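Local coordinates for extracellular solute-binding protein (Bordetella parapertussis, PDB 3PU5), which probably binds a small solute, perhaps a polyamine, outside the inner membrane and hands it to an ABC-type transporter, at residues A4-Y9 / E252-A257; Y9-G14 / V62-G67. One frame throughout, in Å; residues are numbered along the deposited sequence.

Interaction 1. Residues A4-Y9 / E252-A257; sequences ADDHIY and EDLAKA
Ile-8 meets Leu-254 through its short branch: with chi1 at 62°, CG1 is wedged between the backbone N and the carbonyl carbon, while CG2 lies anti to the carbonyl carbon and faces the helix. Leu-254 also carries its CG anti to the carbonyl carbon (chi1 -55°), which sends the isobutyl group from the helix toward the start of the strand. Ile-8 CG2 sits 3.5 Å from Leu-254 CB, a close fit for two carbons, and the two side chains pass each other on a slant. The longer branch of Ile-8 ends near the helix backbone, its CD1 4.1 Å from Leu-254 O, and Ile-8 CG2 also comes within 4.4 Å of Ala-255 N. Here the first strand of the solute-binding fold, hydrogen-bonded to strand 36-41, is flanked by the start of helix 252-262; the short strand and helix segments run at 73° to each other, with axes 8.9 Å apart. Ahead of the strand the chain bends in an inverse gamma turn centred on Asp-6. Leu-254 CD1 comes up to this bend, in van der Waals contact 3.9 Å from Asp-5 O and 4.0 Å from Asp-6 OD1; Asp-5 O also accepts a weak hydrogen bond from His-7 N. The Asp-6 side chain is roughly perpendicular to that of Leu-254. Ala-255 also packs against Val-246 of strand 238-246.

Interaction 2. Residues Y9-G14 / V62-G67; sequences YVTSSG and VAAFGG
Thr-11 on strand 7-12 reaches across to Ala-64 on strand 62-65, two neighbouring parallel strands of the alpha/beta lobe of a periplasmic-binding-protein fold. Thr-11 CB lies 3.9 Å from Ala-64 O. From it CG2 turns back toward Val-62 O, whereas OG1, held between the backbone N and the carbonyl carbon (chi1 69°), accepts a hydrogen bond from Ala-64 N at 2.7 Å and 155°. This side-chain bond continues the pairing begun by the backbone, where Val-62 N donates to Tyr-9 O (3.1 Å). Thr-11 N in turn donates to Val-62 O (3.2 Å). Val-10 and Val-62 form the single bridge between the strands, and their side chains run abreast with the same heading. Val-10 CG1 meets Val-62 CG1 at 3.7 Å, and Val-10 CG2 is just as close to Val-62 CB. Val-10 also touches Val-37 and Leu-39 of strand 36-41, while Phe-65 packs against helices 44-53 and 67-75. The hydroxyl of Thr-11 adjoins that aromatic group as well: Thr-11 OG1 lies in the ring plane of Phe-65, at its edge, 3.5 Å from Phe-65 CD2.

Overall arrangement
Strand 7-12 serves both contacts, which share Tyr-9 and have centres about 15 Å apart. Interaction 1 lies on the outer side of the lobe, its centre about 27 Å from the centre of the chain, and interaction 2 is buried farther in, about 14 Å from that centre. They meet directly where Ala-255 CB packs 3.6 Å from Val-62 CG2, so helix 252-262 touches both strands. Along the chain, the 9-14/62-67 pairing is nested inside the much longer loop closed by 4-9/252-257. Glycerol, probably from the crystallisation liquor, is found about 3 Å from the side chain of Tyr-9; a glycerol also lies about 5 Å from that of Ile-8.

Interaction 1. Residues A4-Y9 / E252-A257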
loop_
_atom_site.group_PDB
_atom_site.type_symbol
_atom_site.label_atom_id
_atom_site.label_comp_id
_atom_site.label_asym_id
_atom_site.label_seq_id
_atom_site.Cartn_x
_atom_site.Cartn_y
_atom_site.Cartn_z
ATOM N N ALA A 4 27.293 -18.639 14.259
ATOM C CA ALA A 4 27.512 -18.426 12.850
ATOM C C ALA A 4 26.237 -18.635 12.065
ATOM O O ALA A 4 26.015 -17.964 11.090
ATOM C CB ALA A 4 28.572 -19.354 12.352
ATOM N N ASP A 5 25.406 -19.559 12.488
ATOM C CA ASP A 5 24.175 -19.802 11.779
ATOM C C ASP A 5 23.020 -18.874 12.137
ATOM O O ASP A 5 22.073 -18.827 11.394
ATOM C CB ASP A 5 23.765 -21.256 11.836
ATOM C CG ASP A 5 24.814 -22.176 11.255
ATOM O OD1 ASP A 5 25.771 -21.690 10.615
ATOM O OD2 ASP A 5 24.725 -23.377 11.478
ATOM N N ASP A 6 23.137 -18.126 13.243
ATOM C CA ASP A 6 22.095 -17.206 13.694
ATOM C C ASP A 6 22.150 -15.802 13.073
ATOM O O ASP A 6 22.397 -14.827 13.712
ATOM C CB ASP A 6 22.075 -17.115 15.183
ATOM C CG ASP A 6 21.883 -18.436 15.829
ATOM O OD1 ASP A 6 20.900 -19.118 15.550
ATOM O OD2 ASP A 6 22.773 -18.775 16.616
ATOM N N HIS A 7 21.870 -15.776 11.797
ATOM C CA HIS A 7 22.005 -14.641 10.961
ATOM C C HIS A 7 20.987 -14.850 9.835
ATOM O O HIS A 7 21.082 -15.814 9.141
ATOM C CB HIS A 7 23.440 -14.558 10.429
ATOM C CG HIS A 7 23.756 -13.316 9.669
ATOM N ND1 HIS A 7 22.836 -12.336 9.410
ATOM C CD2 HIS A 7 24.906 -12.896 9.110
ATOM C CE1 HIS A 7 23.404 -11.376 8.725
ATOM N NE2 HIS A 7 24.660 -11.693 8.530
ATOM N N ILE A 8 20.031 -13.951 9.674
ATOM C CA ILE A 8 19.092 -14.050 8.553
ATOM C C ILE A 8 19.186 -12.868 7.586
ATOM O O ILE A 8 19.602 -11.762 7.964
ATOM C CB ILE A 8 17.604 -14.258 9.003
ATOM C CG1 ILE A 8 17.090 -13.075 9.840
ATOM C CG2 ILE A 8 17.434 -15.582 9.732
ATOM C CD1 ILE A 8 15.575 -13.137 10.133
ATOM N N TYR A 9 18.810 -13.122 6.334
ATOM C CA TYR A 9 18.807 -12.090 5.307
ATOM C C TYR A 9 17.363 -11.785 4.884
ATOM O O TYR A 9 16.583 -12.689 4.567
ATOM C CB TYR A 9 19.697 -12.494 4.118
ATOM C CG TYR A 9 21.166 -12.545 4.489
ATOM C CD1 TYR A 9 21.694 -13.639 5.168
ATOM C CD2 TYR A 9 22.018 -11.493 4.183
ATOM C CE1 TYR A 9 23.046 -13.685 5.521
ATOM C CE2 TYR A 9 23.363 -11.525 4.533
ATOM C CZ TYR A 9 23.870 -12.621 5.200
ATOM O OH TYR A 9 25.199 -12.652 5.543
ATOM N N GLU A 252 14.201 -21.295 8.031
ATOM C CA GLU A 252 12.764 -21.054 8.124
ATOM C C GLU A 252 12.277 -20.726 9.523
ATOM O O GLU A 252 11.377 -19.911 9.687
ATOM C CB GLU A 252 11.981 -22.231 7.536
ATOM C CG GLU A 252 12.274 -22.450 6.058
ATOM C CD GLU A 252 11.307 -23.414 5.408
ATOM O OE1 GLU A 252 10.396 -23.902 6.104
ATOM O OE2 GLU A 252 11.450 -23.676 4.196
ATOM N N ASP A 253 12.877 -21.346 10.535
ATOM C CA ASP A 253 12.456 -21.089 11.911
ATOM C C ASP A 253 12.868 -19.703 12.393
ATOM O O ASP A 253 12.098 -19.017 13.059
ATOM C CB ASP A 253 12.954 -22.185 12.857
ATOM C CG ASP A 253 12.203 -23.495 12.667
ATOM O OD1 ASP A 253 11.006 -23.444 12.307
ATOM O OD2 ASP A 253 12.803 -24.573 12.865
ATOM N N LEU A 254 14.073 -19.275 12.046
ATOM C CA LEU A 254 14.486 -17.909 12.365
ATOM C C LEU A 254 13.646 -16.889 11.578
ATOM O O LEU A 254 13.254 -15.855 12.106
ATOM C CB LEU A 254 15.972 -17.714 12.063
ATOM C CG LEU A 254 16.913 -18.701 12.755
ATOM C CD1 LEU A 254 18.367 -18.262 12.603
ATOM C CD2 LEU A 254 16.546 -18.821 14.223
ATOM N N ALA A 255 13.386 -17.194 10.311
ATOM C CA ALA A 255 12.566 -16.340 9.452
ATOM C C ALA A 255 11.149 -16.173 10.011
ATOM O O ALA A 255 10.623 -15.058 10.057
ATOM C CB ALA A 255 12.524 -16.903 8.039
ATOM N N LYS A 256 10.539 -17.278 10.447
ATOM C CA LYS A 256 9.211 -17.228 11.061
ATOM C C LYS A 256 9.257 -16.402 12.345
ATOM O O LYS A 256 8.307 -15.687 12.678
ATOM C CB LYS A 256 8.685 -18.640 11.355
ATOM C CG LYS A 256 8.297 -19.442 10.108
ATOM C CD LYS A 256 7.958 -20.897 10.470
ATOM C CE LYS A 256 7.629 -21.715 9.244
ATOM N NZ LYS A 256 7.426 -23.153 9.598
ATOM N N ALA A 257 10.368 -16.511 13.064
ATOM C CA ALA A 257 10.554 -15.751 14.290
ATOM C C ALA A 257 10.650 -14.262 13.987
ATOM O O ALA A 257 10.033 -13.440 14.674
ATOM C CB ALA A 257 11.789 -16.232 15.032
#

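Interaction 2. Residues Y9-G14 / V62-G67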
loop_
_atom_site.group_PDB
_atom_site.type_symbol
_atom_site.label_atom_id
_atom_site.label_comp_id
_atom_site.label_asym_id
_atom_site.label_seq_id
_atom_site.Cartn_x
_atom_site.Cartn_y
_atom_site.Cartn_z
ATOM N N TYR A 9 18.810 -13.122 6.334
ATOM C CA TYR A 9 18.807 -12.090 5.307
ATOM C C TYR A 9 17.363 -11.785 4.884
ATOM O O TYR A 9 16.583 -12.689 4.567
ATOM C CB TYR A 9 19.697 -12.494 4.118
ATOM C CG TYR A 9 21.166 -12.545 4.489
ATOM C CD1 TYR A 9 21.694 -13.639 5.168
ATOM C CD2 TYR A 9 22.018 -11.493 4.183
ATOM C CE1 TYR A 9 23.046 -13.685 5.521
ATOM C CE2 TYR A 9 23.363 -11.525 4.533
ATOM C CZ TYR A 9 23.870 -12.621 5.200
ATOM O OH TYR A 9 25.199 -12.652 5.543
ATOM N N VAL A 10 17.013 -10.506 4.923
ATOM C CA VAL A 10 15.647 -10.052 4.667
ATOM C C VAL A 10 15.688 -8.964 3.608
ATOM O O VAL A 10 16.394 -7.953 3.765
ATOM C CB VAL A 10 14.985 -9.463 5.956
ATOM C CG1 VAL A 10 13.527 -9.024 5.671
ATOM C CG2 VAL A 10 15.022 -10.479 7.100
ATOM N N THR A 11 14.938 -9.159 2.529
ATOM C CA THR A 11 14.950 -8.179 1.454
ATOM C C THR A 11 14.306 -6.886 1.919
ATOM O O THR A 11 13.468 -6.879 2.826
ATOM C CB THR A 11 14.215 -8.677 0.200
ATOM O OG1 THR A 11 12.808 -8.754 0.464
ATOM C CG2 THR A 11 14.729 -10.040 -0.217
ATOM N N SER A 12 14.712 -5.794 1.290
ATOM C CA SER A 12 14.073 -4.513 1.495
ATOM C C SER A 12 14.324 -3.638 0.270
ATOM O O SER A 12 14.967 -4.071 -0.696
ATOM C CB SER A 12 14.594 -3.849 2.771
ATOM O OG SER A 12 13.698 -2.848 3.208
ATOM N N SER A 13 13.817 -2.411 0.303
ATOM C CA SER A 13 13.892 -1.545 -0.864
ATOM C C SER A 13 15.071 -0.586 -0.766
ATOM O O SER A 13 16.161 -0.867 -1.269
ATOM C CB SER A 13 12.582 -0.766 -1.035
ATOM O OG SER A 13 12.170 -0.175 0.189
ATOM N N GLY A 14 14.849 0.550 -0.117
ATOM C CA GLY A 14 15.906 1.516 0.087
ATOM C C GLY A 14 15.367 2.756 0.761
ATOM O O GLY A 14 14.200 2.811 1.156
ATOM N N VAL A 62 13.867 -14.169 4.259
ATOM C CA VAL A 62 12.570 -13.498 4.325
ATOM C C VAL A 62 12.373 -12.651 3.082
ATOM O O VAL A 62 13.201 -11.794 2.759
ATOM C CB VAL A 62 12.420 -12.628 5.594
ATOM C CG1 VAL A 62 11.101 -11.824 5.552
ATOM C CG2 VAL A 62 12.465 -13.505 6.841
ATOM N N ALA A 63 11.290 -12.929 2.367
ATOM C CA ALA A 63 10.937 -12.166 1.186
ATOM C C ALA A 63 10.039 -11.038 1.629
ATOM O O ALA A 63 8.967 -11.277 2.177
ATOM C CB ALA A 63 10.223 -13.045 0.177
ATOM N N ALA A 64 10.483 -9.807 1.410
ATOM C CA ALA A 64 9.703 -8.658 1.826
ATOM C C ALA A 64 9.754 -7.602 0.740
ATOM O O ALA A 64 10.744 -6.869 0.622
ATOM C CB ALA A 64 10.244 -8.106 3.150
ATOM N N PHE A 65 8.708 -7.543 -0.075
ATOM C CA PHE A 65 8.627 -6.568 -1.158
ATOM C C PHE A 65 7.233 -6.503 -1.792
ATOM O O PHE A 65 6.289 -7.104 -1.293
ATOM C CB PHE A 65 9.707 -6.812 -2.227
ATOM C CG PHE A 65 9.749 -8.220 -2.749
ATOM C CD1 PHE A 65 8.832 -8.654 -3.697
ATOM C CD2 PHE A 65 10.723 -9.104 -2.310
ATOM C CE1 PHE A 65 8.874 -9.964 -4.183
ATOM C CE2 PHE A 65 10.775 -10.412 -2.793
ATOM C CZ PHE A 65 9.847 -10.841 -3.730
ATOM N N GLY A 66 7.127 -5.773 -2.902
ATOM C CA GLY A 66 5.853 -5.487 -3.542
ATOM C C GLY A 66 4.991 -6.671 -3.939
ATOM O O GLY A 66 5.496 -7.748 -4.246
ATOM N N GLY A 67 3.681 -6.439 -3.966
ATOM C CA GLY A 67 2.702 -7.476 -4.230
ATOM C C GLY A 67 2.776 -8.133 -5.597
ATOM O O GLY A 67 2.661 -9.358 -5.697
#